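Local coordinates for piwi domain-containing protein (Vanderwaltozyma polyspora, PDB 5THE) that probably binds guide RNA as a budding yeast Argonaute, this chain holding the C-terminal lobe with its MID and PIWI domains, at residues N78-F83 against K122-N127; N184-Y189 against L214-V219; P336-Y341 against D380-C385. One frame throughout, in Å; residues are numbered along the deposited sequence.

All three contacts pair parallel strands, but at different depths. Interactions 1 and 2 belong to one sheet, that of the MID domain: strands 77-85 and 185-191 are neighbours in it, and the two contacts touch, with centres about 9 Å apart. Interaction 1 is partly buried and adds an arginine hydrogen bond to a main-chain oxygen of the loop leading into strand 124-127. Interaction 2 is buried, uses two tyrosines, and reaches the RNA through backbone N-H groups. Interaction 3, also buried, lies in the RNase H-like PIWI fold, its centre about 36 Å from that of interaction 2, and relies on proline, isoleucine, sulfur and tyrosine contacts away from the nucleotides.

Interaction 1. Residues N78-F83 against K122-N127; sequences NLRAIF and KPILIN
In the parallel sheet of the Rossmann-like MID domain, Ile82 and Phe83 pair with Ile124 and Leu125. Backbone bonds run alternately between the strands: Ile124 N to Ala81 O (3.0 Å), Phe83 N to Ile124 O (2.6 Å) and Ile126 N to Phe83 O (2.9 Å). Before the regular pairing begins, Arg80 supplies a further link from its side chain. Its chain folds at both chi2 (-52°) and chi3 (-63°), which swings the guanidinium across to the loop leading into strand 124-127. There NH2 donates to Lys122 O at 3.0 Å, the oxygen lying at the edge of the guanidinium and in its plane, while Ile124 CD1 approaches the same NH2 from an oblique direction. A leucine in place of Arg80 would remove this donor, and Lys122 O would probably lose its side-chain partner, leaving the loop ahead of Ile124 less firmly tied to strand 77-85. On the face bearing the isoleucines, Ile82 CG2 packs on Ile126 CG1 at 3.9 Å. The other face begins with Ala81 CB against Pro123 CB (4.0 Å). Farther along it, Phe83 and Leu125 run out together from the sheet, ring atom CD1 of Phe83 meeting the CD1 methyl of Leu125 at 3.5 Å. The Phe83 ring also packs edge-to-face with Trp220, and Lys122 NZ forms salt bridges with Asp100 and Glu96 of helix 95-111. That helix packs on Leu79 and Pro123, helix 169-179 covers Ile82, Ile124 and Ile126, and strand 185-191 pairs with strand 77-85.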
loop_
_atom_site.group_PDB
_atom_site.type_symbol
_atom_site.label_atom_id
_atom_site.label_comp_id
_atom_site.label_asym_id
_atom_site.label_seq_id
_atom_site.Cartn_x
_atom_site.Cartn_y
_atom_site.Cartn_z
ATOM N N ASN A 78 18.064 -7.727 15.754
ATOM C CA ASN A 78 17.815 -9.085 16.225
ATOM C C ASN A 78 16.515 -9.601 15.627
ATOM O O ASN A 78 15.498 -8.899 15.626
ATOM C CB ASN A 78 17.737 -9.134 17.750
ATOM C CG ASN A 78 19.029 -8.698 18.407
ATOM O OD1 ASN A 78 20.075 -9.286 18.176
ATOM N ND2 ASN A 78 18.960 -7.657 19.221
ATOM N N LEU A 79 16.543 -10.833 15.141
ATOM C CA LEU A 79 15.391 -11.463 14.499
ATOM C C LEU A 79 15.039 -12.704 15.309
ATOM O O LEU A 79 15.812 -13.664 15.337
ATOM C CB LEU A 79 15.695 -11.823 13.043
ATOM C CG LEU A 79 14.539 -12.439 12.246
ATOM C CD1 LEU A 79 13.400 -11.450 12.138
ATOM C CD2 LEU A 79 14.981 -12.874 10.861
ATOM N N ARG A 80 13.880 -12.681 15.968
ATOM C CA ARG A 80 13.444 -13.762 16.847
ATOM C C ARG A 80 12.296 -14.512 16.189
ATOM O O ARG A 80 11.239 -13.929 15.923
ATOM C CB ARG A 80 12.990 -13.236 18.208
ATOM C CG ARG A 80 14.099 -12.717 19.097
ATOM C CD ARG A 80 15.229 -13.721 19.258
ATOM N NE ARG A 80 14.823 -14.959 19.923
ATOM C CZ ARG A 80 14.605 -15.076 21.231
ATOM N NH1 ARG A 80 14.726 -14.018 22.025
ATOM N NH2 ARG A 80 14.260 -16.253 21.743
ATOM N N ALA A 81 12.498 -15.798 15.941
ATOM C CA ALA A 81 11.451 -16.629 15.382
ATOM C C ALA A 81 10.561 -17.150 16.504
ATOM O O ALA A 81 11.050 -17.621 17.535
ATOM C CB ALA A 81 12.059 -17.788 14.592
ATOM N N ILE A 82 9.255 -17.054 16.310
ATOM C CA ILE A 82 8.275 -17.634 17.218
ATOM C C ILE A 82 7.411 -18.562 16.383
ATOM O O ILE A 82 6.681 -18.110 15.493
ATOM C CB ILE A 82 7.429 -16.564 17.920
ATOM C CG1 ILE A 82 8.326 -15.652 18.768
ATOM C CG2 ILE A 82 6.319 -17.224 18.767
ATOM C CD1 ILE A 82 7.561 -14.534 19.485
ATOM N N PHE A 83 7.523 -19.859 16.637
ATOM C CA PHE A 83 6.759 -20.851 15.894
ATOM C C PHE A 83 5.378 -20.966 16.526
ATOM O O PHE A 83 5.240 -21.404 17.673
ATOM C CB PHE A 83 7.485 -22.195 15.892
ATOM C CG PHE A 83 6.917 -23.190 14.918
ATOM C CD1 PHE A 83 5.857 -24.007 15.275
ATOM C CD2 PHE A 83 7.443 -23.308 13.647
ATOM C CE1 PHE A 83 5.324 -24.919 14.377
ATOM C CE2 PHE A 83 6.918 -24.224 12.746
ATOM C CZ PHE A 83 5.856 -25.025 13.114
ATOM N N LYS A 122 17.400 -18.466 19.982
ATOM C CA LYS A 122 16.754 -19.730 19.654
ATOM C C LYS A 122 15.272 -19.511 19.338
ATOM O O LYS A 122 14.594 -18.747 20.038
ATOM C CB LYS A 122 16.897 -20.707 20.823
ATOM C CG LYS A 122 16.410 -22.113 20.535
ATOM C CD LYS A 122 17.296 -22.797 19.492
ATOM C CE LYS A 122 16.800 -24.211 19.186
ATOM N NZ LYS A 122 17.592 -24.886 18.115
ATOM N N PRO A 123 14.739 -20.157 18.298
ATOM C CA PRO A 123 13.296 -20.071 18.030
ATOM C C PRO A 123 12.458 -20.571 19.200
ATOM O O PRO A 123 12.821 -21.514 19.906
ATOM C CB PRO A 123 13.111 -20.967 16.798
ATOM C CG PRO A 123 14.423 -20.881 16.089
ATOM C CD PRO A 123 15.465 -20.808 17.195
ATOM N N ILE A 124 11.308 -19.937 19.385
ATOM C CA ILE A 124 10.421 -20.222 20.506
ATOM C C ILE A 124 9.155 -20.875 19.980
ATOM O O ILE A 124 8.537 -20.379 19.029
ATOM C CB ILE A 124 10.093 -18.945 21.288
ATOM C CG1 ILE A 124 11.368 -18.409 21.939
ATOM C CG2 ILE A 124 8.981 -19.215 22.289
ATOM C CD1 ILE A 124 11.181 -17.075 22.575
ATOM N N LEU A 125 8.764 -21.978 20.607
ATOM C CA LEU A 125 7.577 -22.724 20.229
ATOM C C LEU A 125 6.415 -22.315 21.124
ATOM O O LEU A 125 6.537 -22.321 22.353
ATOM C CB LEU A 125 7.829 -24.231 20.333
ATOM C CG LEU A 125 6.613 -25.129 20.071
ATOM C CD1 LEU A 125 6.118 -24.956 18.652
ATOM C CD2 LEU A 125 6.940 -26.605 20.327
ATOM N N ILE A 126 5.296 -21.950 20.508
ATOM C CA ILE A 126 4.077 -21.604 21.235
ATOM C C ILE A 126 2.962 -22.547 20.802
ATOM O O ILE A 126 2.563 -22.559 19.628
ATOM C CB ILE A 126 3.682 -20.137 21.012
ATOM C CG1 ILE A 126 4.719 -19.226 21.676
ATOM C CG2 ILE A 126 2.272 -19.883 21.525
ATOM C CD1 ILE A 126 4.199 -17.883 22.076
ATOM N N ASN A 127 2.452 -23.330 21.746
ATOM C CA ASN A 127 1.345 -24.240 21.501
ATOM C C ASN A 127 0.043 -23.600 21.953
ATOM O O ASN A 127 0.041 -22.681 22.771
ATOM C CB ASN A 127 1.554 -25.563 22.243
ATOM C CG ASN A 127 2.721 -26.344 21.707
ATOM O OD1 ASN A 127 2.788 -26.624 20.514
ATOM N ND2 ASN A 127 3.657 -26.701 22.583
#

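Interaction 2. Residues N184-Y189 against L214-V219; sequences NTYILY and LNSCVV. With nucleotides of chain B.
Tyr189 and Asn215 meet within a beta-alpha-beta unit of the MID domain, in which strands 185-191 and 215-219 run parallel on either side of helix 197-210 in the sequence. From the Tyr189 backbone, CB first touches Cys217 SG at 3.8 Å. With chi1 at -71°, CG stands beside the backbone N, and the ring passes over Ile187, whose CG2 lies centrally beneath one face. Ring atoms CD2 and CE2 then reach Asn215 OD1, each at 3.6 Å; this oxygen sits at the ring edge, in its plane, with the amide turned 67° from the ring. The tip OH bonds to Thr207 OG1 on helix 197-210, which also holds the amide through Lys204 to OD1 and Asp208 to ND2. Tyr186 and Ser216 occupy the other face of the sheet. There the Tyr186 ring lies against the Leu214-Asn215 backbone, its CD2 is 3.8 Å from Leu214 CB, and its OH comes doubtfully close to Ser216 OG (2.4 Å), as if hydrogen-bonded. A water bridges Thr185 O and Leu214 O where the strands begin. At the far end, strand 215-219 turns its amides to the RNA, consistent with the MID pocket for a guide 5' phosphate: Cys217 N donates to OP1 of U1 of chain B at 2.7 Å, and Val219 N, at the N-cap position of helix 220-223, to OP2 of A2 of chain B at 3.0 Å.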
loop_
_atom_site.group_PDB
_atom_site.type_symbol
_atom_site.label_atom_id
_atom_site.label_comp_id
_atom_site.label_asym_id
_atom_site.label_seq_id
_atom_site.Cartn_x
_atom_site.Cartn_y
_atom_site.Cartn_z
ATOM N N ASN A 184 15.338 -3.698 20.019
ATOM C CA ASN A 184 16.015 -3.934 18.749
ATOM C C ASN A 184 15.689 -5.342 18.244
ATOM O O ASN A 184 16.542 -6.051 17.702
ATOM C CB ASN A 184 17.528 -3.715 18.907
ATOM C CG ASN A 184 18.316 -3.932 17.628
ATOM O OD1 ASN A 184 17.831 -3.696 16.523
ATOM N ND2 ASN A 184 19.550 -4.404 17.785
ATOM N N THR A 185 14.441 -5.767 18.445
ATOM C CA THR A 185 14.054 -7.128 18.101
ATOM C C THR A 185 12.867 -7.123 17.146
ATOM O O THR A 185 11.844 -6.476 17.401
ATOM C CB THR A 185 13.739 -7.945 19.357
ATOM O OG1 THR A 185 14.963 -8.243 20.033
ATOM C CG2 THR A 185 13.069 -9.247 18.986
ATOM N N TYR A 186 13.030 -7.839 16.039
ATOM C CA TYR A 186 11.989 -8.048 15.048
ATOM C C TYR A 186 11.461 -9.456 15.230
ATOM O O TYR A 186 12.248 -10.406 15.308
ATOM C CB TYR A 186 12.543 -7.863 13.629
ATOM C CG TYR A 186 11.465 -7.666 12.593
ATOM C CD1 TYR A 186 10.704 -8.744 12.142
ATOM C CD2 TYR A 186 11.191 -6.401 12.080
ATOM C CE1 TYR A 186 9.707 -8.570 11.207
ATOM C CE2 TYR A 186 10.196 -6.212 11.139
ATOM C CZ TYR A 186 9.457 -7.301 10.708
ATOM O OH TYR A 186 8.468 -7.134 9.782
ATOM N N ILE A 187 10.143 -9.598 15.320
ATOM C CA ILE A 187 9.538 -10.903 15.535
ATOM C C ILE A 187 9.165 -11.524 14.198
ATOM O O ILE A 187 8.509 -10.886 13.371
ATOM C CB ILE A 187 8.300 -10.803 16.433
ATOM C CG1 ILE A 187 8.695 -10.418 17.850
ATOM C CG2 ILE A 187 7.560 -12.143 16.431
ATOM C CD1 ILE A 187 7.527 -9.912 18.626
ATOM N N LEU A 188 9.540 -12.782 14.005
ATOM C CA LEU A 188 9.084 -13.569 12.860
ATOM C C LEU A 188 8.158 -14.665 13.375
ATOM O O LEU A 188 8.609 -15.633 13.994
ATOM C CB LEU A 188 10.265 -14.152 12.088
ATOM C CG LEU A 188 9.889 -15.062 10.920
ATOM C CD1 LEU A 188 9.013 -14.314 9.900
ATOM C CD2 LEU A 188 11.151 -15.635 10.269
ATOM N N TYR A 189 6.863 -14.501 13.157
ATOM C CA TYR A 189 5.923 -15.561 13.482
ATOM C C TYR A 189 5.959 -16.599 12.363
ATOM O O TYR A 189 5.732 -16.266 11.193
ATOM C CB TYR A 189 4.518 -14.996 13.655
ATOM C CG TYR A 189 4.326 -14.168 14.899
ATOM C CD1 TYR A 189 4.522 -14.725 16.162
ATOM C CD2 TYR A 189 3.894 -12.843 14.821
ATOM C CE1 TYR A 189 4.329 -13.978 17.304
ATOM C CE2 TYR A 189 3.703 -12.084 15.970
ATOM C CZ TYR A 189 3.922 -12.659 17.210
ATOM O OH TYR A 189 3.736 -11.921 18.361
ATOM N N LEU A 214 7.260 -4.725 16.154
ATOM C CA LEU A 214 7.450 -5.068 14.750
ATOM C C LEU A 214 7.420 -6.581 14.571
ATOM O O LEU A 214 8.071 -7.317 15.313
ATOM C CB LEU A 214 8.783 -4.505 14.248
ATOM C CG LEU A 214 8.931 -2.983 14.208
ATOM C CD1 LEU A 214 10.225 -2.644 13.484
ATOM C CD2 LEU A 214 7.726 -2.314 13.514
ATOM N N ASN A 215 6.680 -7.047 13.569
ATOM C CA ASN A 215 6.577 -8.480 13.360
ATOM C C ASN A 215 6.128 -8.751 11.935
ATOM O O ASN A 215 5.399 -7.956 11.340
ATOM C CB ASN A 215 5.585 -9.128 14.347
ATOM C CG ASN A 215 4.138 -8.734 14.064
ATOM O OD1 ASN A 215 3.363 -9.520 13.507
ATOM N ND2 ASN A 215 3.773 -7.500 14.425
ATOM N N SER A 216 6.540 -9.902 11.417
ATOM C CA SER A 216 6.006 -10.452 10.184
ATOM C C SER A 216 5.634 -11.909 10.420
ATOM O O SER A 216 6.236 -12.599 11.250
ATOM C CB SER A 216 7.018 -10.366 9.017
ATOM O OG SER A 216 7.452 -9.033 8.799
ATOM N N CYS A 217 4.643 -12.368 9.678
ATOM C CA CYS A 217 4.276 -13.770 9.667
ATOM C C CYS A 217 4.779 -14.449 8.408
ATOM O O CYS A 217 4.890 -13.850 7.338
ATOM C CB CYS A 217 2.763 -13.953 9.745
ATOM S SG CYS A 217 2.113 -13.358 11.275
ATOM N N VAL A 218 4.991 -15.742 8.536
ATOM C CA VAL A 218 5.481 -16.551 7.441
ATOM C C VAL A 218 4.831 -17.922 7.610
ATOM O O VAL A 218 4.736 -18.421 8.735
ATOM C CB VAL A 218 7.025 -16.530 7.525
ATOM C CG1 VAL A 218 7.625 -17.754 8.175
ATOM C CG2 VAL A 218 7.665 -16.077 6.257
ATOM N N VAL A 219 4.267 -18.479 6.533
ATOM C CA VAL A 219 3.729 -19.837 6.592
ATOM C C VAL A 219 4.898 -20.805 6.477
ATOM O O VAL A 219 5.710 -20.711 5.545
ATOM C CB VAL A 219 2.678 -20.079 5.486
ATOM C CG1 VAL A 219 2.175 -21.531 5.502
ATOM C CG2 VAL A 219 1.504 -19.136 5.661
ATOM O OP3 U B 1 1.335 -9.528 7.251
ATOM P P U B 1 2.519 -10.400 7.368
ATOM O OP1 U B 1 3.048 -10.335 8.752
ATOM O OP2 U B 1 3.452 -10.107 6.267
ATOM O "O5'" U B 1 2.026 -11.890 7.196
ATOM C "C5'" U B 1 1.815 -12.458 5.911
ATOM C "C4'" U B 1 1.819 -13.952 6.029
ATOM O "O4'" U B 1 0.703 -14.374 6.869
ATOM C "C3'" U B 1 1.699 -14.719 4.720
ATOM O "O3'" U B 1 2.586 -15.837 4.761
ATOM C "C2'" U B 1 0.242 -15.186 4.715
ATOM O "O2'" U B 1 0.005 -16.367 3.980
ATOM C "C1'" U B 1 -0.038 -15.384 6.205
ATOM N N1 U B 1 -1.464 -15.228 6.558
ATOM C C2 U B 1 -2.094 -16.275 7.183
ATOM O O2 U B 1 -1.499 -17.292 7.470
ATOM N N3 U B 1 -3.426 -16.091 7.473
ATOM C C4 U B 1 -4.175 -14.960 7.198
ATOM O O4 U B 1 -5.365 -14.924 7.526
ATOM C C5 U B 1 -3.458 -13.915 6.534
ATOM C C6 U B 1 -2.163 -14.086 6.238
ATOM P P A B 2 3.203 -16.423 3.398
ATOM O OP1 A B 2 2.053 -16.897 2.586
ATOM O OP2 A B 2 4.313 -17.352 3.780
ATOM O "O5'" A B 2 3.828 -15.155 2.669
ATOM C "C5'" A B 2 4.707 -14.264 3.363
ATOM C "C4'" A B 2 5.516 -13.448 2.396
ATOM O "O4'" A B 2 6.444 -14.312 1.706
ATOM C "C3'" A B 2 4.737 -12.793 1.271
ATOM O "O3'" A B 2 4.114 -11.608 1.671
ATOM C "C2'" A B 2 5.805 -12.596 0.205
ATOM O "O2'" A B 2 6.664 -11.523 0.565
ATOM C "C1'" A B 2 6.591 -13.889 0.361
ATOM N N9 A B 2 6.080 -14.987 -0.483
ATOM C C8 A B 2 5.073 -15.866 -0.168
ATOM N N7 A B 2 4.854 -16.775 -1.075
ATOM C C5 A B 2 5.810 -16.487 -2.044
ATOM C C6 A B 2 6.093 -17.098 -3.261
ATOM N N6 A B 2 5.400 -18.159 -3.680
ATOM N N1 A B 2 7.096 -16.572 -4.014
ATOM C C2 A B 2 7.756 -15.502 -3.537
ATOM N N3 A B 2 7.576 -14.829 -2.389
ATOM C C4 A B 2 6.574 -15.385 -1.699
HETATM O O HOH W 1 9.423 -6.805 17.656
#

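Interaction 3. Residues P336-Y341 against D380-C385; sequences PTKIMY and DPPVTC
Ile339, Tyr341 and Thr384 carry much of the pairing between two parallel strands of the RNase H-like PIWI fold, joined as a beta-alpha-beta unit through helix 351-373. Ile339 is held at both ends of its backbone: its N donates to Pro382 O at 3.0 Å, and its O accepts from Thr384 N at 2.9 Å. Its side chain, extended at chi2 (178°), reaches back to Pro381, where the CD1 methyl packs on ring atom CG at 3.6 Å, and its CB faces Val383 CG2. Ahead of the strands, Pro382 CD lies 3.0 Å from Thr337 O, and Pro381 CB faces the carbonyl oxygens of Pro336 and Thr337. Thr384 uses its main chain twice, for its O also accepts from Tyr341 N at 2.7 Å. The Thr384 and Met340 side chains leave the sheet together; Thr384 CB and CG2 both rest about 4.0 Å from the Met340 sulfur SD, set beside them by the turn at chi2 (97°). The hydroxyl OG1 of Thr384 turns to Asp459 and Asn461, so its apolar and polar sides serve different partners. Tyr341 shares the opposite face with Ile339, Val383 and Cys385. With its CG anti to the backbone N (chi1 175°), the ring comes beside Cys385, its OH bonding to Glu358 of helix 351-373, whose Ile362 and Val359 pack on Tyr341 and Cys385. Strand 264-274 flanks strand 339-344 on its other side. The sulfur-aromatic contact is oblique: Cys385 SG is 3.7 Å from Tyr341 CD2 and 4.9 Å from the ring centroid.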
loop_
_atom_site.group_PDB
_atom_site.type_symbol
_atom_site.label_atom_id
_atom_site.label_comp_id
_atom_site.label_asym_id
_atom_site.label_seq_id
_atom_site.Cartn_x
_atom_site.Cartn_y
_atom_site.Cartn_z
ATOM N N PRO A 336 2.977 20.717 4.061
ATOM C CA PRO A 336 2.930 20.627 2.602
ATOM C C PRO A 336 2.166 21.798 2.006
ATOM O O PRO A 336 1.279 22.387 2.634
ATOM C CB PRO A 336 2.214 19.295 2.337
ATOM C CG PRO A 336 1.480 18.981 3.595
ATOM C CD PRO A 336 2.260 19.608 4.717
ATOM N N THR A 337 2.552 22.160 0.791
ATOM C CA THR A 337 1.871 23.228 0.087
ATOM C C THR A 337 0.921 22.714 -0.984
ATOM O O THR A 337 0.196 23.520 -1.575
ATOM C CB THR A 337 2.891 24.202 -0.527
ATOM O OG1 THR A 337 3.736 23.504 -1.452
ATOM C CG2 THR A 337 3.756 24.828 0.577
ATOM N N LYS A 338 0.900 21.402 -1.235
ATOM C CA LYS A 338 -0.066 20.765 -2.124
ATOM C C LYS A 338 -0.432 19.414 -1.535
ATOM O O LYS A 338 0.419 18.725 -0.967
ATOM C CB LYS A 338 0.480 20.548 -3.550
ATOM C CG LYS A 338 0.778 21.814 -4.353
ATOM C CD LYS A 338 1.219 21.433 -5.765
ATOM C CE LYS A 338 1.582 22.661 -6.593
ATOM N NZ LYS A 338 0.421 23.573 -6.707
ATOM N N ILE A 339 -1.698 19.029 -1.696
ATOM C CA ILE A 339 -2.196 17.744 -1.216
ATOM C C ILE A 339 -2.825 16.998 -2.387
ATOM O O ILE A 339 -3.615 17.569 -3.149
ATOM C CB ILE A 339 -3.209 17.926 -0.066
ATOM C CG1 ILE A 339 -2.551 18.663 1.104
ATOM C CG2 ILE A 339 -3.760 16.614 0.399
ATOM C CD1 ILE A 339 -3.515 18.930 2.261
ATOM N N MET A 340 -2.472 15.725 -2.526
ATOM C CA MET A 340 -3.026 14.826 -3.534
ATOM C C MET A 340 -3.746 13.700 -2.808
ATOM O O MET A 340 -3.114 12.943 -2.065
ATOM C CB MET A 340 -1.913 14.275 -4.424
ATOM C CG MET A 340 -2.365 13.357 -5.531
ATOM S SD MET A 340 -2.533 14.248 -7.083
ATOM C CE MET A 340 -0.935 15.067 -7.161
ATOM N N TYR A 341 -5.060 13.585 -3.026
ATOM C CA TYR A 341 -5.928 12.708 -2.243
ATOM C C TYR A 341 -6.502 11.602 -3.131
ATOM O O TYR A 341 -7.406 11.842 -3.940
ATOM C CB TYR A 341 -7.032 13.535 -1.592
ATOM C CG TYR A 341 -8.064 12.732 -0.846
ATOM C CD1 TYR A 341 -7.687 11.831 0.140
ATOM C CD2 TYR A 341 -9.422 12.888 -1.116
ATOM C CE1 TYR A 341 -8.643 11.087 0.835
ATOM C CE2 TYR A 341 -10.382 12.158 -0.431
ATOM C CZ TYR A 341 -9.987 11.267 0.550
ATOM O OH TYR A 341 -10.933 10.545 1.244
ATOM N N ASP A 380 -4.054 26.783 4.078
ATOM C CA ASP A 380 -5.088 26.433 3.103
ATOM C C ASP A 380 -4.429 25.869 1.847
ATOM O O ASP A 380 -4.438 26.499 0.789
ATOM C CB ASP A 380 -5.948 27.663 2.789
ATOM C CG ASP A 380 -7.061 27.368 1.801
ATOM O OD1 ASP A 380 -7.513 26.202 1.729
ATOM O OD2 ASP A 380 -7.472 28.314 1.089
ATOM N N PRO A 381 -3.856 24.669 1.926
ATOM C CA PRO A 381 -3.139 24.110 0.761
ATOM C C PRO A 381 -4.108 23.614 -0.299
ATOM O O PRO A 381 -5.150 23.027 0.025
ATOM C CB PRO A 381 -2.330 22.949 1.366
ATOM C CG PRO A 381 -3.141 22.518 2.577
ATOM C CD PRO A 381 -3.810 23.773 3.102
ATOM N N PRO A 382 -3.793 23.806 -1.581
ATOM C CA PRO A 382 -4.684 23.301 -2.642
ATOM C C PRO A 382 -4.705 21.777 -2.709
ATOM O O PRO A 382 -3.679 21.106 -2.570
ATOM C CB PRO A 382 -4.088 23.905 -3.921
ATOM C CG PRO A 382 -2.625 24.187 -3.580
ATOM C CD PRO A 382 -2.622 24.525 -2.117
ATOM N N VAL A 383 -5.886 21.234 -2.963
ATOM C CA VAL A 383 -6.118 19.798 -2.943
ATOM C C VAL A 383 -6.470 19.315 -4.349
ATOM O O VAL A 383 -7.216 19.974 -5.081
ATOM C CB VAL A 383 -7.237 19.453 -1.943
ATOM C CG1 VAL A 383 -7.546 17.964 -1.966
ATOM C CG2 VAL A 383 -6.845 19.918 -0.529
ATOM N N THR A 384 -5.929 18.163 -4.727
ATOM C CA THR A 384 -6.416 17.425 -5.887
ATOM C C THR A 384 -6.967 16.107 -5.369
ATOM O O THR A 384 -6.306 15.433 -4.571
ATOM C CB THR A 384 -5.311 17.173 -6.921
ATOM O OG1 THR A 384 -4.827 18.418 -7.444
ATOM C CG2 THR A 384 -5.863 16.317 -8.086
ATOM N N CYS A 385 -8.165 15.737 -5.805
ATOM C CA CYS A 385 -8.748 14.451 -5.442
ATOM C C CYS A 385 -8.870 13.544 -6.668
ATOM O O CYS A 385 -9.403 13.949 -7.710
ATOM C CB CYS A 385 -10.116 14.640 -4.778
ATOM S SG CYS A 385 -10.984 13.084 -4.508
#